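Local coordinates for protein N2152 (Neocallimastix frontalis, PDB 5U22) that probably acts as a family 39 glycoside hydrolase that cleaves rare arabinosyl substrates, at residues 43-48 and 77-82; 250-255 and 279-284; 370-375 and 388-393. All coordinates share one frame; numbering follows the deposited sequence.

Contact 1 (43-48 and 77-82)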
loop_
_atom_site.group_PDB
_atom_site.type_symbol
_atom_site.label_atom_id
_atom_site.label_comp_id
_atom_site.label_asym_id
_atom_site.label_seq_id
_atom_site.Cartn_x
_atom_site.Cartn_y
_atom_site.Cartn_z
ATOM N N ALA A 43 2.619 5.220 2.529
ATOM C CA ALA A 43 1.745 5.623 3.632
ATOM C C ALA A 43 1.172 7.015 3.406
ATOM O O ALA A 43 1.833 7.892 2.846
ATOM C CB ALA A 43 2.483 5.598 4.974
ATOM N N HIS A 44 -0.063 7.203 3.870
ATOM C CA HIS A 44 -0.720 8.508 3.866
ATOM C C HIS A 44 -0.137 9.384 4.970
ATOM O O HIS A 44 -0.098 8.970 6.128
ATOM C CB HIS A 44 -2.223 8.319 4.074
ATOM C CG HIS A 44 -3.018 9.574 3.922
ATOM N ND1 HIS A 44 -2.776 10.477 2.912
ATOM C CD2 HIS A 44 -4.062 10.068 4.631
ATOM C CE1 HIS A 44 -3.628 11.482 3.010
ATOM N NE2 HIS A 44 -4.426 11.254 4.040
ATOM N N TYR A 45 0.318 10.596 4.611
ATOM C CA TYR A 45 1.042 11.475 5.546
ATOM C C TYR A 45 2.195 10.740 6.226
ATOM O O TYR A 45 2.579 11.064 7.356
ATOM C CB TYR A 45 0.124 12.067 6.620
ATOM C CG TYR A 45 -0.756 13.226 6.197
ATOM C CD1 TYR A 45 -1.919 13.012 5.461
ATOM C CD2 TYR A 45 -0.451 14.537 6.590
ATOM C CE1 TYR A 45 -2.751 14.065 5.113
ATOM C CE2 TYR A 45 -1.280 15.608 6.231
ATOM C CZ TYR A 45 -2.429 15.359 5.505
ATOM O OH TYR A 45 -3.253 16.406 5.149
ATOM N N GLY A 46 2.731 9.710 5.563
ATOM C CA GLY A 46 3.800 8.944 6.171
ATOM C C GLY A 46 5.131 9.643 6.113
ATOM O O GLY A 46 6.006 9.362 6.934
ATOM N N LEU A 47 5.288 10.555 5.159
ATOM C CA LEU A 47 6.484 11.368 5.008
ATOM C C LEU A 47 6.035 12.815 4.938
ATOM O O LEU A 47 5.156 13.142 4.139
ATOM C CB LEU A 47 7.252 10.984 3.740
ATOM C CG LEU A 47 8.483 11.814 3.380
ATOM C CD1 LEU A 47 9.512 11.758 4.497
ATOM C CD2 LEU A 47 9.084 11.319 2.061
ATOM N N ILE A 48 6.613 13.674 5.775
ATOM C CA ILE A 48 6.265 15.095 5.726
ATOM C C ILE A 48 7.531 15.931 5.587
ATOM O O ILE A 48 8.602 15.400 5.258
ATOM C CB ILE A 48 5.434 15.513 6.951
ATOM C CG1 ILE A 48 6.203 15.259 8.254
ATOM C CG2 ILE A 48 4.098 14.744 6.959
ATOM C CD1 ILE A 48 5.398 15.662 9.478
ATOM N N ARG A 77 -5.679 24.906 5.798
ATOM C CA ARG A 77 -5.680 23.641 5.091
ATOM C C ARG A 77 -6.186 22.548 6.027
ATOM O O ARG A 77 -6.512 22.792 7.194
ATOM C CB ARG A 77 -4.279 23.332 4.559
ATOM C CG ARG A 77 -3.614 24.493 3.835
ATOM C CD ARG A 77 -4.491 25.126 2.774
ATOM N NE ARG A 77 -3.693 26.000 1.918
ATOM C CZ ARG A 77 -4.143 26.559 0.801
ATOM N NH1 ARG A 77 -5.383 26.340 0.400
ATOM N NH2 ARG A 77 -3.339 27.323 0.078
ATOM N N GLN A 78 -6.269 21.323 5.504
ATOM C CA GLN A 78 -6.738 20.216 6.329
ATOM C C GLN A 78 -5.817 19.980 7.519
ATOM O O GLN A 78 -6.289 19.767 8.639
ATOM C CB GLN A 78 -6.850 18.938 5.499
ATOM C CG GLN A 78 -7.315 17.705 6.280
ATOM C CD GLN A 78 -8.780 17.746 6.709
ATOM O OE1 GLN A 78 -9.198 16.968 7.558
ATOM N NE2 GLN A 78 -9.563 18.633 6.112
ATOM N N GLN A 79 -4.511 19.991 7.298
ATOM C CA GLN A 79 -3.545 19.711 8.347
ATOM C C GLN A 79 -2.414 20.730 8.312
ATOM O O GLN A 79 -2.191 21.397 7.294
ATOM C CB GLN A 79 -2.972 18.293 8.193
ATOM C CG GLN A 79 -4.006 17.176 8.324
ATOM C CD GLN A 79 -4.595 17.070 9.729
ATOM O OE1 GLN A 79 -4.039 17.605 10.689
ATOM N NE2 GLN A 79 -5.712 16.361 9.851
ATOM N N PRO A 80 -1.674 20.870 9.416
ATOM C CA PRO A 80 -0.545 21.816 9.431
ATOM C C PRO A 80 0.679 21.341 8.660
ATOM O O PRO A 80 1.579 22.159 8.417
ATOM C CB PRO A 80 -0.216 21.954 10.929
ATOM C CG PRO A 80 -0.793 20.737 11.565
ATOM C CD PRO A 80 -2.009 20.375 10.763
ATOM N N ILE A 81 0.746 20.062 8.272
ATOM C CA ILE A 81 1.952 19.460 7.707
ATOM C C ILE A 81 1.627 18.677 6.441
ATOM O O ILE A 81 0.472 18.350 6.159
ATOM C CB ILE A 81 2.665 18.520 8.716
ATOM C CG1 ILE A 81 1.958 17.163 8.846
ATOM C CG2 ILE A 81 2.871 19.191 10.073
ATOM C CD1 ILE A 81 0.532 17.186 9.392
ATOM N N GLY A 82 2.680 18.369 5.680
ATOM C CA GLY A 82 2.638 17.356 4.645
ATOM C C GLY A 82 2.696 17.840 3.215
ATOM O O GLY A 82 2.400 17.050 2.311
HETATM O O HOH W 1 -3.446 19.428 4.770
#

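Contact 2 (250-255 and 279-284). With EDO (1,2-ethanediol), chain C.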
loop_
_atom_site.group_PDB
_atom_site.type_symbol
_atom_site.label_atom_id
_atom_site.label_comp_id
_atom_site.label_asym_id
_atom_site.label_seq_id
_atom_site.Cartn_x
_atom_site.Cartn_y
_atom_site.Cartn_z
ATOM N N GLU A 250 -9.127 -3.457 10.636
ATOM C CA GLU A 250 -10.254 -2.767 11.263
ATOM C C GLU A 250 -9.868 -2.143 12.600
ATOM O O GLU A 250 -10.376 -1.071 12.956
ATOM C CB GLU A 250 -11.436 -3.731 11.445
ATOM C CG GLU A 250 -11.164 -4.950 12.355
ATOM C CD GLU A 250 -12.042 -6.151 12.003
ATOM O OE1 GLU A 250 -11.905 -6.667 10.875
ATOM O OE2 GLU A 250 -12.876 -6.570 12.842
ATOM N N ASN A 251 -8.978 -2.783 13.354
ATOM C CA ASN A 251 -8.439 -2.192 14.581
ATOM C C ASN A 251 -7.336 -1.194 14.216
ATOM O O ASN A 251 -6.261 -1.590 13.745
ATOM C CB ASN A 251 -7.909 -3.295 15.497
ATOM C CG ASN A 251 -7.428 -2.769 16.839
ATOM O OD1 ASN A 251 -7.249 -1.566 17.026
ATOM N ND2 ASN A 251 -7.221 -3.673 17.778
ATOM N N HIS A 252 -7.589 0.100 14.445
ATOM C CA HIS A 252 -6.613 1.133 14.087
ATOM C C HIS A 252 -5.259 0.897 14.743
ATOM O O HIS A 252 -4.230 1.343 14.227
ATOM C CB HIS A 252 -7.106 2.522 14.513
ATOM C CG HIS A 252 -8.443 2.914 13.956
ATOM N ND1 HIS A 252 -9.088 4.072 14.340
ATOM C CD2 HIS A 252 -9.252 2.317 13.048
ATOM C CE1 HIS A 252 -10.232 4.174 13.688
ATOM N NE2 HIS A 252 -10.365 3.113 12.912
ATOM N N ASP A 253 -5.243 0.255 15.912
ATOM C CA ASP A 253 -3.991 0.061 16.631
ATOM C C ASP A 253 -3.048 -0.912 15.928
ATOM O O ASP A 253 -1.879 -1.002 16.312
ATOM C CB ASP A 253 -4.279 -0.421 18.054
ATOM C CG ASP A 253 -4.969 0.630 18.892
ATOM O OD1 ASP A 253 -4.777 1.840 18.616
ATOM O OD2 ASP A 253 -5.694 0.246 19.838
ATOM N N LEU A 254 -3.524 -1.628 14.919
ATOM C CA LEU A 254 -2.692 -2.547 14.150
ATOM C C LEU A 254 -2.071 -1.888 12.922
ATOM O O LEU A 254 -1.425 -2.580 12.121
ATOM C CB LEU A 254 -3.512 -3.770 13.724
ATOM C CG LEU A 254 -4.165 -4.625 14.822
ATOM C CD1 LEU A 254 -4.346 -6.074 14.367
ATOM C CD2 LEU A 254 -3.421 -4.562 16.153
ATOM N N GLU A 255 -2.261 -0.581 12.752
ATOM C CA GLU A 255 -1.571 0.146 11.696
ATOM C C GLU A 255 -0.072 -0.091 11.821
ATOM O O GLU A 255 0.501 0.037 12.906
ATOM C CB GLU A 255 -1.890 1.647 11.801
ATOM C CG GLU A 255 -1.457 2.487 10.608
ATOM C CD GLU A 255 -1.736 3.962 10.819
ATOM O OE1 GLU A 255 -0.823 4.682 11.297
ATOM O OE2 GLU A 255 -2.885 4.385 10.548
ATOM N N THR A 279 -2.756 3.650 6.208
ATOM C CA THR A 279 -3.557 4.721 6.783
ATOM C C THR A 279 -2.706 5.699 7.586
ATOM O O THR A 279 -1.524 5.471 7.877
ATOM C CB THR A 279 -4.639 4.156 7.713
ATOM O OG1 THR A 279 -4.062 3.151 8.570
ATOM C CG2 THR A 279 -5.791 3.568 6.911
ATOM N N TRP A 280 -3.346 6.818 7.945
ATOM C CA TRP A 280 -2.836 7.780 8.929
ATOM C C TRP A 280 -3.937 7.948 9.967
ATOM O O TRP A 280 -4.671 8.943 9.959
ATOM C CB TRP A 280 -2.473 9.098 8.273
ATOM C CG TRP A 280 -1.950 10.138 9.232
ATOM C CD1 TRP A 280 -1.066 9.951 10.260
ATOM C CD2 TRP A 280 -2.293 11.526 9.243
ATOM N NE1 TRP A 280 -0.820 11.144 10.893
ATOM C CE2 TRP A 280 -1.574 12.125 10.297
ATOM C CE3 TRP A 280 -3.140 12.322 8.460
ATOM C CZ2 TRP A 280 -1.675 13.484 10.587
ATOM C CZ3 TRP A 280 -3.233 13.668 8.741
ATOM C CH2 TRP A 280 -2.506 14.239 9.795
ATOM N N TRP A 281 -4.074 6.963 10.854
ATOM C CA TRP A 281 -5.113 7.060 11.872
ATOM C C TRP A 281 -4.724 7.956 13.039
ATOM O O TRP A 281 -5.615 8.472 13.720
ATOM C CB TRP A 281 -5.478 5.678 12.424
ATOM C CG TRP A 281 -6.458 4.930 11.588
ATOM C CD1 TRP A 281 -6.260 3.727 10.978
ATOM C CD2 TRP A 281 -7.791 5.332 11.264
ATOM N NE1 TRP A 281 -7.394 3.347 10.303
ATOM C CE2 TRP A 281 -8.349 4.317 10.466
ATOM C CE3 TRP A 281 -8.578 6.442 11.592
ATOM C CZ2 TRP A 281 -9.647 4.384 9.972
ATOM C CZ3 TRP A 281 -9.862 6.506 11.107
ATOM C CH2 TRP A 281 -10.388 5.483 10.304
ATOM N N PHE A 282 -3.432 8.147 13.294
ATOM C CA PHE A 282 -2.972 8.843 14.493
ATOM C C PHE A 282 -2.489 10.230 14.091
ATOM O O PHE A 282 -1.300 10.473 13.878
ATOM C CB PHE A 282 -1.941 8.000 15.193
ATOM C CG PHE A 282 -2.495 6.673 15.560
ATOM C CD1 PHE A 282 -3.404 6.569 16.595
ATOM C CD2 PHE A 282 -2.230 5.554 14.782
ATOM C CE1 PHE A 282 -3.988 5.349 16.902
ATOM C CE2 PHE A 282 -2.806 4.342 15.087
ATOM C CZ PHE A 282 -3.690 4.242 16.160
ATOM N N VAL A 283 -3.453 11.136 13.980
ATOM C CA VAL A 283 -3.247 12.492 13.487
ATOM C C VAL A 283 -2.212 13.257 14.310
ATOM O O VAL A 283 -1.455 14.044 13.724
ATOM C CB VAL A 283 -4.599 13.222 13.416
ATOM C CG1 VAL A 283 -4.415 14.682 13.050
ATOM C CG2 VAL A 283 -5.481 12.559 12.374
ATOM N N PRO A 284 -2.094 13.067 15.632
ATOM C CA PRO A 284 -0.997 13.737 16.356
ATOM C C PRO A 284 0.400 13.354 15.900
ATOM O O PRO A 284 1.348 14.070 16.242
ATOM C CB PRO A 284 -1.222 13.313 17.816
ATOM C CG PRO A 284 -2.686 13.096 17.904
ATOM C CD PRO A 284 -3.047 12.459 16.583
HETATM C C1 EDO C . -7.323 6.753 16.585
HETATM O O1 EDO C . -7.414 5.358 16.267
HETATM C C2 EDO C . -8.098 7.548 15.542
HETATM O O2 EDO C . -9.453 7.075 15.509
HETATM O O HOH W 2 -1.051 7.225 11.955
#

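Contact 3 (370-375 and 388-393)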
loop_
_atom_site.group_PDB
_atom_site.type_symbol
_atom_site.label_atom_id
_atom_site.label_comp_id
_atom_site.label_asym_id
_atom_site.label_seq_id
_atom_site.Cartn_x
_atom_site.Cartn_y
_atom_site.Cartn_z
ATOM N N HIS A 370 19.975 -23.496 1.695
ATOM C CA HIS A 370 20.207 -22.912 3.008
ATOM C C HIS A 370 18.995 -22.070 3.400
ATOM O O HIS A 370 18.615 -21.149 2.669
ATOM C CB HIS A 370 21.472 -22.066 3.010
ATOM C CG HIS A 370 21.839 -21.581 4.369
ATOM N ND1 HIS A 370 22.323 -22.423 5.349
ATOM C CD2 HIS A 370 21.739 -20.357 4.937
ATOM C CE1 HIS A 370 22.529 -21.733 6.455
ATOM N NE2 HIS A 370 22.195 -20.474 6.228
ATOM N N VAL A 371 18.387 -22.385 4.543
ATOM C CA VAL A 371 17.129 -21.768 4.963
ATOM C C VAL A 371 17.361 -21.002 6.258
ATOM O O VAL A 371 17.732 -21.593 7.277
ATOM C CB VAL A 371 16.017 -22.812 5.140
ATOM C CG1 VAL A 371 14.727 -22.149 5.611
ATOM C CG2 VAL A 371 15.805 -23.554 3.824
ATOM N N LYS A 372 17.143 -19.694 6.221
ATOM C CA LYS A 372 17.171 -18.874 7.419
ATOM C C LYS A 372 15.758 -18.391 7.702
ATOM O O LYS A 372 15.115 -17.799 6.828
ATOM C CB LYS A 372 18.123 -17.693 7.251
ATOM C CG LYS A 372 18.137 -16.734 8.431
ATOM C CD LYS A 372 19.155 -15.636 8.175
ATOM C CE LYS A 372 19.367 -14.738 9.387
ATOM N NZ LYS A 372 20.336 -13.636 9.067
ATOM N N VAL A 373 15.274 -18.658 8.907
ATOM C CA VAL A 373 13.912 -18.322 9.312
ATOM C C VAL A 373 14.006 -17.263 10.403
ATOM O O VAL A 373 14.670 -17.475 11.425
ATOM C CB VAL A 373 13.156 -19.572 9.798
ATOM C CG1 VAL A 373 11.729 -19.222 10.176
ATOM C CG2 VAL A 373 13.176 -20.646 8.713
ATOM N N GLU A 374 13.358 -16.119 10.188
ATOM C CA GLU A 374 13.425 -15.006 11.127
ATOM C C GLU A 374 12.026 -14.540 11.513
ATOM O O GLU A 374 11.047 -14.778 10.800
ATOM C CB GLU A 374 14.176 -13.805 10.545
ATOM C CG GLU A 374 15.513 -14.116 9.963
ATOM C CD GLU A 374 16.102 -12.905 9.272
ATOM O OE1 GLU A 374 16.474 -11.957 9.985
ATOM O OE2 GLU A 374 16.158 -12.891 8.026
ATOM N N LYS A 375 11.952 -13.829 12.640
ATOM C CA LYS A 375 10.714 -13.187 13.062
ATOM C C LYS A 375 10.996 -11.769 13.533
ATOM O O LYS A 375 12.095 -11.453 14.000
ATOM C CB LYS A 375 10.011 -13.962 14.182
ATOM C CG LYS A 375 10.786 -14.027 15.494
ATOM C CD LYS A 375 9.973 -14.762 16.547
ATOM C CE LYS A 375 10.803 -15.084 17.794
ATOM N NZ LYS A 375 11.271 -13.857 18.482
ATOM N N PRO A 388 14.832 -7.903 13.969
ATOM C CA PRO A 388 14.340 -9.282 13.992
ATOM C C PRO A 388 15.257 -10.208 14.777
ATOM O O PRO A 388 16.372 -9.860 15.164
ATOM C CB PRO A 388 14.317 -9.665 12.512
ATOM C CG PRO A 388 15.344 -8.823 11.898
ATOM C CD PRO A 388 15.314 -7.512 12.633
ATOM N N ASN A 389 14.751 -11.421 14.993
ATOM C CA ASN A 389 15.483 -12.500 15.635
ATOM C C ASN A 389 15.515 -13.692 14.693
ATOM O O ASN A 389 14.532 -13.974 14.006
ATOM C CB ASN A 389 14.823 -12.898 16.956
ATOM C CG ASN A 389 14.366 -11.695 17.757
ATOM O OD1 ASN A 389 13.168 -11.443 17.904
ATOM N ND2 ASN A 389 15.324 -10.931 18.258
ATOM N N THR A 390 16.639 -14.394 14.665
ATOM C CA THR A 390 16.735 -15.605 13.870
ATOM C C THR A 390 16.198 -16.776 14.691
ATOM O O THR A 390 16.762 -17.119 15.733
ATOM C CB THR A 390 18.173 -15.836 13.425
ATOM O OG1 THR A 390 18.590 -14.711 12.647
ATOM C CG2 THR A 390 18.257 -17.086 12.550
ATOM N N ILE A 391 15.089 -17.363 14.239
ATOM C CA ILE A 391 14.529 -18.536 14.912
ATOM C C ILE A 391 15.456 -19.735 14.751
ATOM O O ILE A 391 15.843 -20.380 15.731
ATOM C CB ILE A 391 13.124 -18.845 14.364
ATOM C CG1 ILE A 391 12.221 -17.614 14.474
ATOM C CG2 ILE A 391 12.523 -20.041 15.092
ATOM C CD1 ILE A 391 10.817 -17.859 13.946
ATOM N N PHE A 392 15.810 -20.060 13.512
ATOM C CA PHE A 392 16.773 -21.112 13.225
ATOM C C PHE A 392 17.278 -20.923 11.801
ATOM O O PHE A 392 16.687 -20.190 11.002
ATOM C CB PHE A 392 16.184 -22.519 13.424
ATOM C CG PHE A 392 15.101 -22.903 12.432
ATOM C CD1 PHE A 392 15.427 -23.478 11.211
ATOM C CD2 PHE A 392 13.770 -22.766 12.758
ATOM C CE1 PHE A 392 14.443 -23.856 10.313
ATOM C CE2 PHE A 392 12.777 -23.136 11.867
ATOM C CZ PHE A 392 13.109 -23.681 10.641
ATOM N N GLU A 393 18.385 -21.598 11.503
ATOM C CA GLU A 393 19.038 -21.509 10.202
ATOM C C GLU A 393 19.722 -22.841 9.929
ATOM O O GLU A 393 20.566 -23.261 10.721
ATOM C CB GLU A 393 20.047 -20.358 10.213
ATOM C CG GLU A 393 20.808 -20.156 8.947
ATOM C CD GLU A 393 21.543 -18.827 8.924
ATOM O OE1 GLU A 393 21.623 -18.162 9.987
ATOM O OE2 GLU A 393 22.022 -18.447 7.838
HETATM O O HOH W 3 22.683 -15.576 9.947
HETATM O O HOH W 4 17.179 -12.181 12.563
#

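Contact 1 (43-48 and 77-82)
Tyr45 OH is gripped by two groups, and one of them, water 1, links it to the backbone of Gln79. The water donates to Tyr45 OH at 3.1 Å and accepts from Gln79 N at 2.8 Å. Asp105 OD2 makes the second hydrogen bond to the hydroxyl. The two segments belong to the TIM barrel. The backbone of Ala43 and Tyr45 bonds to Arg68, and that of His44 to Ile278. Residues 43-45 therefore bridge strands 66-70 and 275-278, the two ends of the parallel sheet, and probably close the barrel where its first strand would be expected. Residues 77-82 lie in the connection from strand 66-70 to helix 84-91.

Tyr45 is the third residue of a type II beta turn from Ala43 to Gly46. The turn's own bond, Gly46 N to Ala43 O, is weak. The ring of Tyr45 stands anti to its carbonyl carbon (chi1 -78°), which carries it over to residues 79-81. Ile81 O comes up to the ring edge near the ring plane, 3.3 Å from Tyr45 CE2. The hydroxyl end rests on aliphatic carbon, with Tyr45 OH 3.4 Å from Gln79 CG. Gln79 bends at the CB-CG bond, and its amide plane stands at 88° to the tyrosine ring. No direct hydrogen bond joins the two segments.

The rest of the contact is apolar. Ile81 uses two atoms for two partners. Its CD1 touches Tyr45 CE2 at 4.0 Å, and its CG1 lies 3.7 Å from Ile48 CG2. Ile48 CD1 also reaches Ile81 CG1. Gly82 has a positive phi, and a CB on it would crowd Ile81 O as well as Tyr45 CE2. Gly82 N is held by Glu49 OE1, and Gly82 CA lies 3.8 Å from Ile48 CG2.

Contact 2 (250-255 and 279-284)
His252 lies flat on Trp281 in a face-to-face stack. The imidazole and the six-membered ring of the indole have centroids 3.5 Å apart and planes at 9°. His252 CB continues the cover as a CH-pi contact over the five-membered ring. At the edge of the imidazole, His252 ND1 hydrogen-bonds O1 of a bound 1,2-ethanediol, probably from the crystallisation liquor, at 2.9 Å. Trp280 O hydrogen-bonds a buffer molecule beside Trp281, consistent with a barrel-mouth pocket.

Deeper in, Glu255 OE2 takes two bonds. Trp281 N donates to its syn lone pair at 2.9 Å, with an N-H...O angle of 160°. Thr279 OG1 donates to OE2 on the anti side at 2.6 Å, out of the carboxylate plane. The carboxylate gets there on an extended chain, with CG anti to the backbone N (chi1 -169°). Its other oxygen, Glu255 OE1, accepts from water 2 at 2.6 Å, and water 2 accepts from Phe282 N at 2.9 Å. Ser291 OG also bonds to OE1. Both oxygens are thus fixed, and so is the rotation of the buried carboxylate.

Phe282 turns its edge to the 3-10 segment 252-254. His252 O lies 3.4 Å from Phe282 CE2, and Asp253 OD1 is also near the ring plane. Positively polarised ring hydrogens probably suit these oxygens. Lys381 makes a cation-pi contact with the same ring. In the next shell, Asn251 OD1 accepts from Asp253 N in an Asx turn, which probably helps to set the start of the 3-10 segment.

Thr279 is tied by its backbone to Tyr247. Residues 250-255 link strand 242-247 to helix 258-270. Residues 279-284 follow strand 275-278 and precede helix 301-310. The contact thus joins the loops after two adjacent strands of the TIM barrel.

Contact 3 (370-375 and 388-393)
A classic beta bulge marks this antiparallel strand pair in the beta-sandwich part of the protein. Ile391 and Phe392 both face Val373. Val373 N donates to Phe392 O at 3.0 Å, and Ile391 N donates to Val373 O at 2.8 Å on a more bent path of 134°. Beyond the bulge, Lys375 and Asn389 form a regular hydrogen-bonded pair, N to O in both directions.

One face carries Val373, Phe392, Lys375 and Asn389. Val373 CG2 sits over the face of the Phe392 ring, 4.0 Å from its centroid, as a CH-pi contact. Val405 of strand 403-408 touches both residues. Lys375 NZ donates to Asn389 OD1 at 3.1 Å from above the amide plane, and its stronger partner is Asp377.

The other face carries Lys372, Glu374, Thr390 and Glu393. Water 3 bridges Lys372 NZ and Glu393 OE1, and it donates to the carboxylate at 2.8 Å. Water 4 joins Glu374 OE1 to Thr390 OG1. Glu374 OE2 forms a salt bridge with Arg417 of strand 415-422.

The shortest bond runs from His370 NE2 to Glu393 OE2, at 2.6 Å and 166°. Glu393 OE2 lies in the imidazole plane and is met on its anti side. The ring and carboxylate planes are 50° apart. An extended Glu393 chain, with CG anti to the backbone N, spans the gap. A leucine in place of His370 would probably leave Glu393 OE2 without its donor and the carboxylate freer to turn.

The other ring nitrogen, His370 ND1, bonds to Asn395 OD1. An acceptor oxygen at each nitrogen, one of them a carboxylate, would probably stabilise the doubly protonated, charged imidazole and raise its pKa.

Overall arrangement
Contacts 1, 2 and 3 follow one another along the chain, each closing before the next opens. Contacts 1 and 2 share the TIM barrel, with centres 14 Å apart. They touch directly: Tyr45 stacks on Trp280, and Gln79 packs on the same indole. Both lie in loops at the barrel mouth, where a buffer molecule is bound close by, consistent with the usual place of a glycoside hydrolase active site. Contact 3 stands apart in the beta sandwich, with its centre about 36 Å from that of contact 1 and 29 Å from that of contact 2. Helix 301-310 follows residues 279-284 and also touches Glu374 and Pro388, so this helix joins the barrel to the sandwich.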